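Local structure of BAT-2 beta-lactamase (Bacillus atrophaeus, 6W5G) at residues Asp40-Asp45 against Thr255-Lys260; Glu65-Glu70 against Val241-Ala246; Glu185-Pro188 against Ile193-Thr196. The protein probably hydrolyses the amide bond of the beta-lactam ring, as a class D beta-lactamase linked to antibiotic resistance in a Gram-positive bacterium. One frame throughout, in Å; residues are numbered along the deposited sequence.

Interaction 1 of 3, residues Asp40-Asp45 against Thr255-Lys260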
ATOM      1  N   ASP A  40       7.889  18.670  -9.356  1.00 16.61           N
ATOM      2  CA  ASP A  40       7.133  19.859  -8.967  1.00 17.86           C
ATOM      3  C   ASP A  40       5.849  19.996  -9.769  1.00 17.94           C
ATOM      4  O   ASP A  40       4.804  20.377  -9.226  1.00 18.63           O
ATOM      5  CB  ASP A  40       7.984  21.113  -9.188  1.00 19.66           C
ATOM      6  CG  ASP A  40       9.117  21.252  -8.185  1.00 22.62           C
ATOM      7  OD1 ASP A  40       9.194  20.456  -7.229  1.00 22.80           O
ATOM      8  OD2 ASP A  40       9.935  22.183  -8.358  1.00 24.99           O
ATOM      9  N   GLU A  41       5.913  19.714 -11.074  1.00 17.11           N
ATOM     10  CA  GLU A  41       4.749  19.913 -11.928  1.00 17.20           C
ATOM     11  C   GLU A  41       3.563  19.057 -11.511  1.00 17.18           C
ATOM     12  O   GLU A  41       2.418  19.430 -11.788  1.00 20.21           O
ATOM     13  CB  GLU A  41       5.105  19.681 -13.404  1.00 18.04           C
ATOM     14  CG  GLU A  41       5.457  18.238 -13.788  1.00 18.50           C
ATOM     15  CD  GLU A  41       6.953  17.935 -13.689  1.00 19.50           C
ATOM     16  OE1 GLU A  41       7.589  18.351 -12.695  1.00 20.39           O
ATOM     17  OE2 GLU A  41       7.492  17.284 -14.612  1.00 19.24           O
ATOM     18  N   PHE A  42       3.794  17.934 -10.838  1.00 15.04           N
ATOM     19  CA  PHE A  42       2.688  17.053 -10.491  1.00 15.41           C
ATOM     20  C   PHE A  42       2.054  17.385  -9.153  1.00 16.58           C
ATOM     21  O   PHE A  42       1.016  16.804  -8.815  1.00 18.94           O
ATOM     22  CB  PHE A  42       3.130  15.590 -10.561  1.00 15.17           C
ATOM     23  CG  PHE A  42       3.663  15.209 -11.904  1.00 16.39           C
ATOM     24  CD1 PHE A  42       2.816  15.169 -13.006  1.00 18.65           C
ATOM     25  CD2 PHE A  42       5.010  14.927 -12.085  1.00 17.69           C
ATOM     26  CE1 PHE A  42       3.296  14.832 -14.253  1.00 19.55           C
ATOM     27  CE2 PHE A  42       5.492  14.586 -13.330  1.00 18.36           C
ATOM     28  CZ  PHE A  42       4.635  14.538 -14.417  1.00 18.79           C
ATOM     29  N   PHE A  43       2.630  18.321  -8.401  1.00 16.86           N
ATOM     30  CA  PHE A  43       2.099  18.707  -7.100  1.00 18.46           C
ATOM     31  C   PHE A  43       1.636  20.158  -7.063  1.00 21.39           C
ATOM     32  O   PHE A  43       1.437  20.711  -5.980  1.00 21.58           O
ATOM     33  CB  PHE A  43       3.106  18.404  -5.991  1.00 17.13           C
ATOM     34  CG  PHE A  43       3.285  16.936  -5.723  1.00 15.58           C
ATOM     35  CD1 PHE A  43       2.461  16.280  -4.816  1.00 14.88           C
ATOM     36  CD2 PHE A  43       4.267  16.209  -6.377  1.00 14.85           C
ATOM     37  CE1 PHE A  43       2.619  14.920  -4.557  1.00 13.80           C
ATOM     38  CE2 PHE A  43       4.435  14.854  -6.125  1.00 14.14           C
ATOM     39  CZ  PHE A  43       3.606  14.206  -5.213  1.00 14.02           C
ATOM     40  N   LYS A  44       1.457  20.784  -8.222  1.00 24.52           N
ATOM     41  CA  LYS A  44       0.946  22.149  -8.244  1.00 27.39           C
ATOM     42  C   LYS A  44      -0.464  22.195  -7.663  1.00 27.39           C
ATOM     43  O   LYS A  44      -1.328  21.390  -8.022  1.00 27.20           O
ATOM     44  CB  LYS A  44       0.950  22.690  -9.672  1.00 30.57           C
ATOM     45  CG  LYS A  44       2.308  22.666 -10.355  1.00 33.63           C
ATOM     46  CD  LYS A  44       2.231  23.336 -11.723  1.00 35.63           C
ATOM     47  CE  LYS A  44       2.358  22.339 -12.861  1.00 36.98           C
ATOM     48  NZ  LYS A  44       1.079  21.644 -13.149  1.00 37.60           N
ATOM     49  N   ASP A  45      -0.690  23.133  -6.744  1.00 28.20           N
ATOM     50  CA  ASP A  45      -1.965  23.297  -6.039  1.00 29.85           C
ATOM     51  C   ASP A  45      -2.323  22.093  -5.180  1.00 26.31           C
ATOM     52  O   ASP A  45      -3.485  21.926  -4.805  1.00 26.29           O
ATOM     53  CB  ASP A  45      -3.129  23.637  -6.982  1.00 33.70           C
ATOM     54  CG  ASP A  45      -2.790  24.745  -7.945  1.00 38.12           C
ATOM     55  OD1 ASP A  45      -2.172  25.739  -7.503  1.00 38.91           O
ATOM     56  OD2 ASP A  45      -3.150  24.627  -9.137  1.00 40.88           O
ATOM     57  N   THR A 255       1.651   9.202  -9.237  1.00 10.18           N
ATOM     58  CA  THR A 255       2.752   8.243  -9.262  1.00 10.18           C
ATOM     59  C   THR A 255       3.025   7.765 -10.676  1.00 10.01           C
ATOM     60  O   THR A 255       4.174   7.785 -11.139  1.00 10.22           O
ATOM     61  CB  THR A 255       2.436   7.040  -8.375  1.00  9.66           C
ATOM     62  OG1 THR A 255       2.111   7.479  -7.054  1.00 10.63           O
ATOM     63  CG2 THR A 255       3.652   6.128  -8.295  1.00  9.28           C
ATOM     64  N   THR A 256       1.980   7.324 -11.380  1.00 10.29           N
ATOM     65  CA  THR A 256       2.208   6.819 -12.731  1.00 10.02           C
ATOM     66  C   THR A 256       2.681   7.922 -13.672  1.00 10.57           C
ATOM     67  O   THR A 256       3.498   7.653 -14.556  1.00 10.87           O
ATOM     68  CB  THR A 256       0.996   6.046 -13.268  1.00 11.50           C
ATOM     69  OG1 THR A 256      -0.174   6.883 -13.277  1.00 11.80           O
ATOM     70  CG2 THR A 256       0.738   4.823 -12.397  1.00 12.10           C
ATOM     71  N   ASP A 257       2.208   9.162 -13.486  1.00 10.26           N
ATOM     72  CA  ASP A 257       2.715  10.270 -14.296  1.00 11.04           C
ATOM     73  C   ASP A 257       4.221  10.436 -14.105  1.00 10.42           C
ATOM     74  O   ASP A 257       4.961  10.636 -15.075  1.00 11.81           O
ATOM     75  CB  ASP A 257       1.998  11.577 -13.938  1.00 13.29           C
ATOM     76  CG  ASP A 257       0.627  11.705 -14.599  1.00 15.27           C
ATOM     77  OD1 ASP A 257       0.287  10.865 -15.462  1.00 15.86           O
ATOM     78  OD2 ASP A 257      -0.124  12.649 -14.247  1.00 17.03           O
ATOM     79  N   ILE A 258       4.692  10.345 -12.858  1.00 10.60           N
ATOM     80  CA  ILE A 258       6.123  10.476 -12.584  1.00  9.89           C
ATOM     81  C   ILE A 258       6.890   9.308 -13.196  1.00 10.73           C
ATOM     82  O   ILE A 258       7.933   9.495 -13.834  1.00 10.73           O
ATOM     83  CB  ILE A 258       6.371  10.584 -11.067  1.00 10.11           C
ATOM     84  CG1 ILE A 258       5.819  11.907 -10.531  1.00 11.92           C
ATOM     85  CG2 ILE A 258       7.864  10.458 -10.761  1.00 11.32           C
ATOM     86  CD1 ILE A 258       5.645  11.919  -9.013  1.00 11.40           C
ATOM     87  N   LEU A 259       6.393   8.083 -12.996  1.00 10.69           N
ATOM     88  CA  LEU A 259       7.101   6.913 -13.515  1.00 11.39           C
ATOM     89  C   LEU A 259       7.131   6.897 -15.040  1.00 11.96           C
ATOM     90  O   LEU A 259       8.106   6.422 -15.635  1.00 12.60           O
ATOM     91  CB  LEU A 259       6.481   5.626 -12.971  1.00 10.93           C
ATOM     92  CG  LEU A 259       6.540   5.464 -11.446  1.00 11.32           C
ATOM     93  CD1 LEU A 259       5.793   4.206 -11.018  1.00 11.12           C
ATOM     94  CD2 LEU A 259       7.973   5.431 -10.930  1.00 12.18           C
ATOM     95  N   LYS A 260       6.078   7.409 -15.685  1.00 11.99           N
ATOM     96  CA  LYS A 260       6.092   7.551 -17.140  1.00 11.94           C
ATOM     97  C   LYS A 260       7.094   8.610 -17.579  1.00 12.53           C
ATOM     98  O   LYS A 260       7.836   8.406 -18.552  1.00 12.68           O
ATOM     99  CB  LYS A 260       4.702   7.921 -17.663  1.00 12.05           C
ATOM    100  CG  LYS A 260       3.675   6.815 -17.561  1.00 12.11           C
ATOM    101  CD  LYS A 260       2.283   7.360 -17.821  1.00 11.77           C
ATOM    102  CE  LYS A 260       1.221   6.271 -17.721  1.00 12.94           C
ATOM    103  NZ  LYS A 260      -0.152   6.780 -18.037  1.00 13.18           N
TER

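Interaction 2 of 3, residues Glu65-Glu70 against Val241-Ala246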
ATOM      1  N   GLU A  65       9.923  16.799   2.253  1.00 14.45           N
ATOM      2  CA  GLU A  65      10.391  15.941   3.336  1.00 15.76           C
ATOM      3  C   GLU A  65       9.578  16.133   4.612  1.00 14.88           C
ATOM      4  O   GLU A  65       9.423  15.184   5.391  1.00 14.31           O
ATOM      5  CB  GLU A  65      11.878  16.156   3.598  1.00 20.42           C
ATOM      6  CG  GLU A  65      12.432  15.097   4.530  1.00 25.08           C
ATOM      7  CD  GLU A  65      13.937  15.132   4.664  1.00 28.49           C
ATOM      8  OE1 GLU A  65      14.587  16.042   4.109  1.00 31.01           O
ATOM      9  OE2 GLU A  65      14.472  14.241   5.343  1.00 30.60           O
ATOM     10  N   SER A  66       9.056  17.340   4.848  1.00 16.01           N
ATOM     11  CA  SER A  66       8.262  17.575   6.050  0.52 16.59           C
ATOM     12  C   SER A  66       7.028  16.682   6.075  1.00 16.02           C
ATOM     13  O   SER A  66       6.718  16.057   7.096  1.00 16.74           O
ATOM     14  CB  SER A  66       7.863  19.045   6.134  0.52 17.69           C
ATOM     15  OG  SER A  66       9.004  19.864   6.306  0.52 18.95           O
ATOM     16  N   ARG A  67       6.308  16.610   4.955  1.00 14.16           N
ATOM     17  CA  ARG A  67       5.151  15.727   4.907  1.00 13.90           C
ATOM     18  C   ARG A  67       5.567  14.261   4.890  1.00 13.07           C
ATOM     19  O   ARG A  67       4.851  13.406   5.431  1.00 12.37           O
ATOM     20  CB  ARG A  67       4.280  16.065   3.695  1.00 14.30           C
ATOM     21  CG  ARG A  67       2.917  15.406   3.742  1.00 14.70           C
ATOM     22  CD  ARG A  67       2.004  15.820   2.598  1.00 15.42           C
ATOM     23  NE  ARG A  67       0.824  14.964   2.635  1.00 14.14           N
ATOM     24  CZ  ARG A  67      -0.416  15.360   2.903  1.00 13.86           C
ATOM     25  NH1 ARG A  67      -1.378  14.455   2.962  1.00 15.47           N
ATOM     26  NH2 ARG A  67      -0.709  16.644   3.101  1.00 15.39           N
ATOM     27  N   ALA A  68       6.725  13.953   4.294  1.00 11.98           N
ATOM     28  CA  ALA A  68       7.180  12.566   4.240  1.00 12.36           C
ATOM     29  C   ALA A  68       7.395  11.996   5.636  1.00 11.89           C
ATOM     30  O   ALA A  68       7.289  10.779   5.832  1.00 11.68           O
ATOM     31  CB  ALA A  68       8.472  12.468   3.427  1.00 12.62           C
ATOM     32  N   LYS A  69       7.705  12.857   6.611  1.00 12.91           N
ATOM     33  CA  LYS A  69       7.953  12.441   7.988  1.00 13.29           C
ATOM     34  C   LYS A  69       6.701  12.428   8.859  1.00 12.68           C
ATOM     35  O   LYS A  69       6.772  11.970  10.005  1.00 14.19           O
ATOM     36  CB  LYS A  69       9.006  13.356   8.635  1.00 15.36           C
ATOM     37  CG  LYS A  69      10.400  13.203   8.049  1.00 19.14           C
ATOM     38  CD  LYS A  69      11.342  14.268   8.587  1.00 22.45           C
ATOM     39  CE  LYS A  69      12.777  14.025   8.134  1.00 25.51           C
ATOM     40  NZ  LYS A  69      13.729  14.980   8.777  1.00 27.64           N
ATOM     41  N   GLU A  70       5.569  12.911   8.355  1.00 12.95           N
ATOM     42  CA  GLU A  70       4.358  13.087   9.151  1.00 13.56           C
ATOM     43  C   GLU A  70       3.573  11.779   9.205  1.00 12.24           C
ATOM     44  O   GLU A  70       3.124  11.275   8.168  1.00 12.54           O
ATOM     45  CB  GLU A  70       3.497  14.163   8.500  1.00 15.11           C
ATOM     46  CG  GLU A  70       2.305  14.629   9.292  1.00 19.93           C
ATOM     47  CD  GLU A  70       1.705  15.896   8.693  0.33 22.85           C
ATOM     48  OE1 GLU A  70       2.243  16.372   7.662  0.43 25.18           O
ATOM     49  OE2 GLU A  70       0.705  16.411   9.242  0.36 22.90           O
ATOM     50  N   VAL A 241       6.432   5.849  -2.756  1.00  9.16           N
ATOM     51  CA  VAL A 241       5.291   6.216  -1.926  1.00  8.72           C
ATOM     52  C   VAL A 241       4.826   7.592  -2.369  1.00  9.48           C
ATOM     53  O   VAL A 241       5.630   8.528  -2.435  1.00 10.67           O
ATOM     54  CB  VAL A 241       5.660   6.254  -0.431  1.00  9.92           C
ATOM     55  CG1 VAL A 241       4.564   6.958   0.374  1.00 11.03           C
ATOM     56  CG2 VAL A 241       5.914   4.849   0.102  1.00 10.89           C
ATOM     57  N   THR A 242       3.536   7.719  -2.670  1.00  9.16           N
ATOM     58  CA  THR A 242       2.904   9.015  -2.866  1.00  8.83           C
ATOM     59  C   THR A 242       1.840   9.185  -1.796  1.00  8.71           C
ATOM     60  O   THR A 242       1.081   8.251  -1.521  1.00  9.89           O
ATOM     61  CB  THR A 242       2.284   9.102  -4.257  1.00  9.71           C
ATOM     62  OG1 THR A 242       3.326   8.993  -5.231  1.00 11.46           O
ATOM     63  CG2 THR A 242       1.562  10.431  -4.437  1.00 11.00           C
ATOM     64  N   ASN A 243       1.798  10.371  -1.186  1.00  8.33           N
ATOM     65  CA  ASN A 243       0.845  10.683  -0.130  1.00  9.10           C
ATOM     66  C   ASN A 243       0.444  12.133  -0.349  1.00  9.61           C
ATOM     67  O   ASN A 243       1.310  12.989  -0.523  1.00 12.10           O
ATOM     68  CB  ASN A 243       1.511  10.463   1.242  1.00 10.35           C
ATOM     69  CG  ASN A 243       0.774  11.133   2.383  1.00 12.41           C
ATOM     70  OD1 ASN A 243       1.118  12.239   2.782  1.00 14.16           O
ATOM     71  ND2 ASN A 243      -0.201  10.439   2.956  1.00 12.38           N
ATOM     72  N   VAL A 244      -0.857  12.418  -0.387  1.00  9.74           N
ATOM     73  CA  VAL A 244      -1.321  13.699  -0.913  1.00 11.12           C
ATOM     74  C   VAL A 244      -2.676  14.024  -0.304  1.00 10.49           C
ATOM     75  O   VAL A 244      -3.398  13.136   0.157  1.00 10.96           O
ATOM     76  CB  VAL A 244      -1.376  13.650  -2.465  1.00 12.03           C
ATOM     77  CG1 VAL A 244      -2.430  12.628  -2.941  1.00 12.84           C
ATOM     78  CG2 VAL A 244      -1.610  15.038  -3.067  1.00 13.91           C
ATOM     79  N   ASP A 245      -3.029  15.313  -0.310  1.00 11.29           N
ATOM     80  CA  ASP A 245      -4.321  15.784   0.181  1.00 12.88           C
ATOM     81  C   ASP A 245      -5.412  15.630  -0.875  1.00 12.95           C
ATOM     82  O   ASP A 245      -6.128  16.587  -1.196  1.00 14.44           O
ATOM     83  CB  ASP A 245      -4.213  17.221   0.706  1.00 13.41           C
ATOM     84  CG  ASP A 245      -3.920  18.252  -0.392  1.00 14.56           C
ATOM     85  OD1 ASP A 245      -3.374  17.882  -1.452  1.00 15.14           O
ATOM     86  OD2 ASP A 245      -4.237  19.448  -0.179  1.00 17.29           O
ATOM     87  N   ALA A 246      -5.550  14.420  -1.405  1.00 11.69           N
ATOM     88  CA  ALA A 246      -6.521  14.102  -2.454  1.00 11.69           C
ATOM     89  C   ALA A 246      -6.810  12.610  -2.364  1.00 11.82           C
ATOM     90  O   ALA A 246      -6.357  11.938  -1.437  1.00 12.07           O
ATOM     91  CB  ALA A 246      -5.984  14.504  -3.833  1.00 13.43           C
TER

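Interaction 3 of 3, residues Glu185-Pro188 against Ile193-Thr196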
ATOM      1  N   GLU A 185      12.150  -8.903   1.041  1.00 13.57           N
ATOM      2  CA  GLU A 185      11.798 -10.047   1.886  1.00 13.92           C
ATOM      3  C   GLU A 185      12.623 -10.078   3.171  1.00 15.66           C
ATOM      4  O   GLU A 185      12.976 -11.141   3.694  1.00 17.38           O
ATOM      5  CB  GLU A 185      11.799 -11.363   1.109  1.00 14.63           C
ATOM      6  CG  GLU A 185      10.912 -11.193  -0.109  1.00 14.77           C
ATOM      7  CD  GLU A 185      10.579 -12.460  -0.835  1.00 15.33           C
ATOM      8  OE1 GLU A 185      11.020 -13.557  -0.420  1.00 15.52           O
ATOM      9  OE2 GLU A 185       9.862 -12.344  -1.843  1.00 16.89           O
ATOM     10  N   ASP A 186      12.919  -8.882   3.672  1.00 16.02           N
ATOM     11  CA  ASP A 186      13.488  -8.666   5.000  1.00 18.83           C
ATOM     12  C   ASP A 186      12.362  -8.397   6.000  1.00 17.50           C
ATOM     13  O   ASP A 186      12.307  -7.357   6.656  1.00 19.28           O
ATOM     14  CB  ASP A 186      14.461  -7.490   4.964  1.00 21.43           C
ATOM     15  CG  ASP A 186      15.703  -7.773   4.141  1.00 27.71           C
ATOM     16  OD1 ASP A 186      16.138  -8.946   4.084  1.00 31.30           O
ATOM     17  OD2 ASP A 186      16.251  -6.809   3.558  1.00 28.78           O
ATOM     18  N   LEU A 187      11.438  -9.344   6.078  1.00 15.54           N
ATOM     19  CA  LEU A 187      10.352  -9.340   7.045  1.00 13.63           C
ATOM     20  C   LEU A 187      10.233 -10.748   7.597  1.00 13.76           C
ATOM     21  O   LEU A 187      10.620 -11.715   6.932  1.00 16.23           O
ATOM     22  CB  LEU A 187       9.018  -8.969   6.383  1.00 13.89           C
ATOM     23  CG  LEU A 187       8.850  -7.521   5.927  1.00 13.15           C
ATOM     24  CD1 LEU A 187       7.561  -7.365   5.135  1.00 14.08           C
ATOM     25  CD2 LEU A 187       8.898  -6.544   7.104  1.00 13.48           C
ATOM     26  N   PRO A 188       9.676 -10.903   8.796  1.00 13.30           N
ATOM     27  CA  PRO A 188       9.575 -12.243   9.395  1.00 14.42           C
ATOM     28  C   PRO A 188       8.365 -13.049   8.943  1.00 15.15           C
ATOM     29  O   PRO A 188       7.687 -13.670   9.766  1.00 17.29           O
ATOM     30  CB  PRO A 188       9.515 -11.949  10.899  1.00 16.59           C
ATOM     31  CG  PRO A 188       8.912 -10.599  10.994  1.00 17.22           C
ATOM     32  CD  PRO A 188       9.254  -9.840   9.725  1.00 15.30           C
ATOM     33  N   ILE A 193       4.563 -16.509   1.264  1.00 10.64           N
ATOM     34  CA  ILE A 193       3.509 -15.565   1.623  1.00 11.19           C
ATOM     35  C   ILE A 193       3.830 -14.174   1.088  1.00 10.49           C
ATOM     36  O   ILE A 193       2.955 -13.474   0.556  1.00 10.66           O
ATOM     37  CB  ILE A 193       3.283 -15.575   3.143  1.00 11.20           C
ATOM     38  CG1 ILE A 193       2.586 -16.872   3.551  1.00 11.73           C
ATOM     39  CG2 ILE A 193       2.467 -14.359   3.580  1.00 11.19           C
ATOM     40  CD1 ILE A 193       2.432 -17.035   5.042  1.00 12.63           C
ATOM     41  N   MET A 194       5.087 -13.755   1.204  1.00  9.69           N
ATOM     42  CA  MET A 194       5.474 -12.461   0.654  1.00 10.11           C
ATOM     43  C   MET A 194       5.360 -12.444  -0.866  1.00 10.53           C
ATOM     44  O   MET A 194       4.919 -11.446  -1.442  1.00 11.09           O
ATOM     45  CB  MET A 194       6.879 -12.093   1.118  1.00 10.10           C
ATOM     46  CG  MET A 194       6.893 -11.744   2.596  1.00 10.82           C
ATOM     47  SD  MET A 194       8.484 -11.222   3.262  1.00 11.90           S
ATOM     48  CE  MET A 194       9.396 -12.765   3.315  1.00 12.77           C
ATOM     49  N   LYS A 195       5.736 -13.544  -1.533  1.00 10.28           N
ATOM     50  CA  LYS A 195       5.542 -13.617  -2.978  1.00 10.60           C
ATOM     51  C   LYS A 195       4.065 -13.487  -3.341  1.00 10.09           C
ATOM     52  O   LYS A 195       3.715 -12.774  -4.289  1.00 10.61           O
ATOM     53  CB  LYS A 195       6.119 -14.920  -3.537  1.00 12.52           C
ATOM     54  CG  LYS A 195       7.642 -15.051  -3.448  1.00 14.26           C
ATOM     55  CD  LYS A 195       8.370 -14.005  -4.295  1.00 15.15           C
ATOM     56  CE  LYS A 195       9.825 -14.401  -4.593  1.00 15.63           C
ATOM     57  NZ  LYS A 195      10.671 -14.541  -3.362  1.00 16.06           N
ATOM     58  N   THR A 196       3.182 -14.163  -2.593  1.00  9.73           N
ATOM     59  CA  THR A 196       1.750 -14.118  -2.883  1.00 10.46           C
ATOM     60  C   THR A 196       1.198 -12.705  -2.736  1.00  9.25           C
ATOM     61  O   THR A 196       0.451 -12.222  -3.599  1.00  9.76           O
ATOM     62  CB  THR A 196       1.005 -15.078  -1.953  1.00 10.99           C
ATOM     63  OG1 THR A 196       1.403 -16.421  -2.240  1.00 12.95           O
ATOM     64  CG2 THR A 196      -0.513 -14.949  -2.130  1.00 12.06           C
TER

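Interaction 1 of 3, residues Asp40-Asp45 against Thr255-Lys260
Phe42 lays its ring against the backbone of the helix at Asp257 and Ile258, and it gives up more surface than any other residue here. Asp257 C and Ile258 N lie over one face of the ring, while the opposite face carries the chain of Glu41, whose CG stands 3.6 Å above the plane of the Phe42 ring and over its centre. The ring is thus sandwiched between its own preceding residue and the helix. With CG turned beside the backbone N (chi1 -57°), it reaches from the short 3-10 turn 40-42 toward the helix. Under the face turned to the helix, Asp257 presents its methylene toward the CE1 and CD1 rim: CB comes to 3.5 Å from Phe42 CE1. The Asp257 carboxylate lies farther off, its plane inclined 40° to the ring, so the aspartate contributes mostly its carbon. Under the same face, toward the CD2 and CE2 rim, runs Ile258, whose CG1 is 3.5 Å from Phe42 CD2; the two side chains pass each other in opposite directions. Ile258 then sends CD1 on to Phe43, where it lies 4.3 Å from CE2. No hydrogen bond crosses between the segments, and the fit rests on the ring lying against aliphatic carbons and a peptide of the helix. Behind the turn, Lys44 NZ bonds back to Glu41 O at 2.9 Å, in the plane of that carbonyl. A salt bridge from Glu41 to Lys261 adds a charged link to the same helix. The loop ahead of strand 48-54 is thereby laid against helix 248-261: Phe42 and Phe43 both touch Ile254, Phe43 stacks on Tyr63 at strand 59-63, and Phe43 and Ile258 share Phe50 of strand 48-54.

Interaction 2 of 3, residues Glu65-Glu70 against Val241-Ala246
Arg67, on the short helix 65-68, faces Asn243 near the end of strand 236-244 with their CA atoms 8.3 Å apart, and just beyond the strand the backbone folds into an inverse gamma turn centred on Asp245. The arginine spans the gap with an extended chain, CG trans to the backbone N (chi1 -167°). Its NE gives the main bond, 2.7 Å to Asn243 OD1, with an N-H...O angle of 158°. The oxygen sits close to the guanidinium plane, at its edge, but the donor is tilted 32° from the amide carbonyl plane. NH1 adds a weak bond to the same OD1, 3.3 Å long, and Gln72 NE2 also donates to it, so three N-H groups converge on this buried oxygen. The guanidinium lays one face over the chain at Val244 and Asp245, its NH1 3.5 Å from Val244 C. Its NH2 makes a salt bridge with Asp47, whose own backbone N is bonded by Asp245 OD1; Asp47 thus ties the arginine and the turn together. These bonds should fix the rotation of the guanidinium. Helix 65-68 is in this way fastened to the central antiparallel sheet, beside Thr49 of strand 48-54, in the penicillin-recognising fold shared by serine beta-lactamases and transpeptidases, a little ahead in sequence of the carboxylated Lys79 that marks class D.

Interaction 3 of 3, residues Glu185-Pro188 against Ile193-Thr196
Met194 is the first residue of segment 193-196 to meet the loop, and it covers the turn at Glu185 with its thioether end. Its chain runs straight out through SD and then bends at the last torsion (chi3 -73°), which brings CE against the glutamate's methylene, 3.6 Å from Glu185 CB. The sulfur touches two loop residues: Met194 SD is 3.8 Å from Glu185 CA and 3.9 Å from Leu187 CB. One methionine therefore packs against both arms of the bend. Lys195 comes next and works at the solvent side. Its chain is kinked at two torsions and curls round to the carboxylate of Glu185, crossing that side chain at about a right angle. Lys195 NZ forms a salt bridge with Glu185 OE2 at 2.8 Å, approaching from the syn side and 27° out of the carboxylate plane; a second, weak bond of 3.1 Å runs from Lys195 NZ to Glu185 OE1. The same carboxylate also receives Lys191 on OE1 and Lys198 on OE2, so three lysines of one helix gather round it and probably favour its ionised form. Glu185 holds its place through a Schellman motif: with positive phi it closes helix 172-184, Asp186 N reaching back to His181 O and Glu185 N to Leu182 O. The contact thus joins the end of helix 172-184 to helix 191-200 across a short connection. Leu187 packs back on Phe178, His181 and Leu182 of the first helix, and Met194 touches Leu182 and, on helix 81-88, Leu84.

Interactions 1 and 2 are neighbours, their centres 13 Å apart, and they meet where the two threonine hydroxyls, Thr255 OG1 and Thr242 OG1, lie 2.7 Å apart in a probable hydrogen bond. Strand 236-244 is followed, after a short turn, by helix 248-261, so this one stretch of chain supplies a side to both. Interaction 3 stands on the opposite side of the molecule's centre, its centre 30 Å from that of interaction 1 and 25 Å from that of interaction 2; its nearest atoms are about 13 Å from interaction 2. Along the chain the contacts are nested, 3 inside 2 inside 1, and the carboxylated Lys79 falls within the span closed by interaction 2.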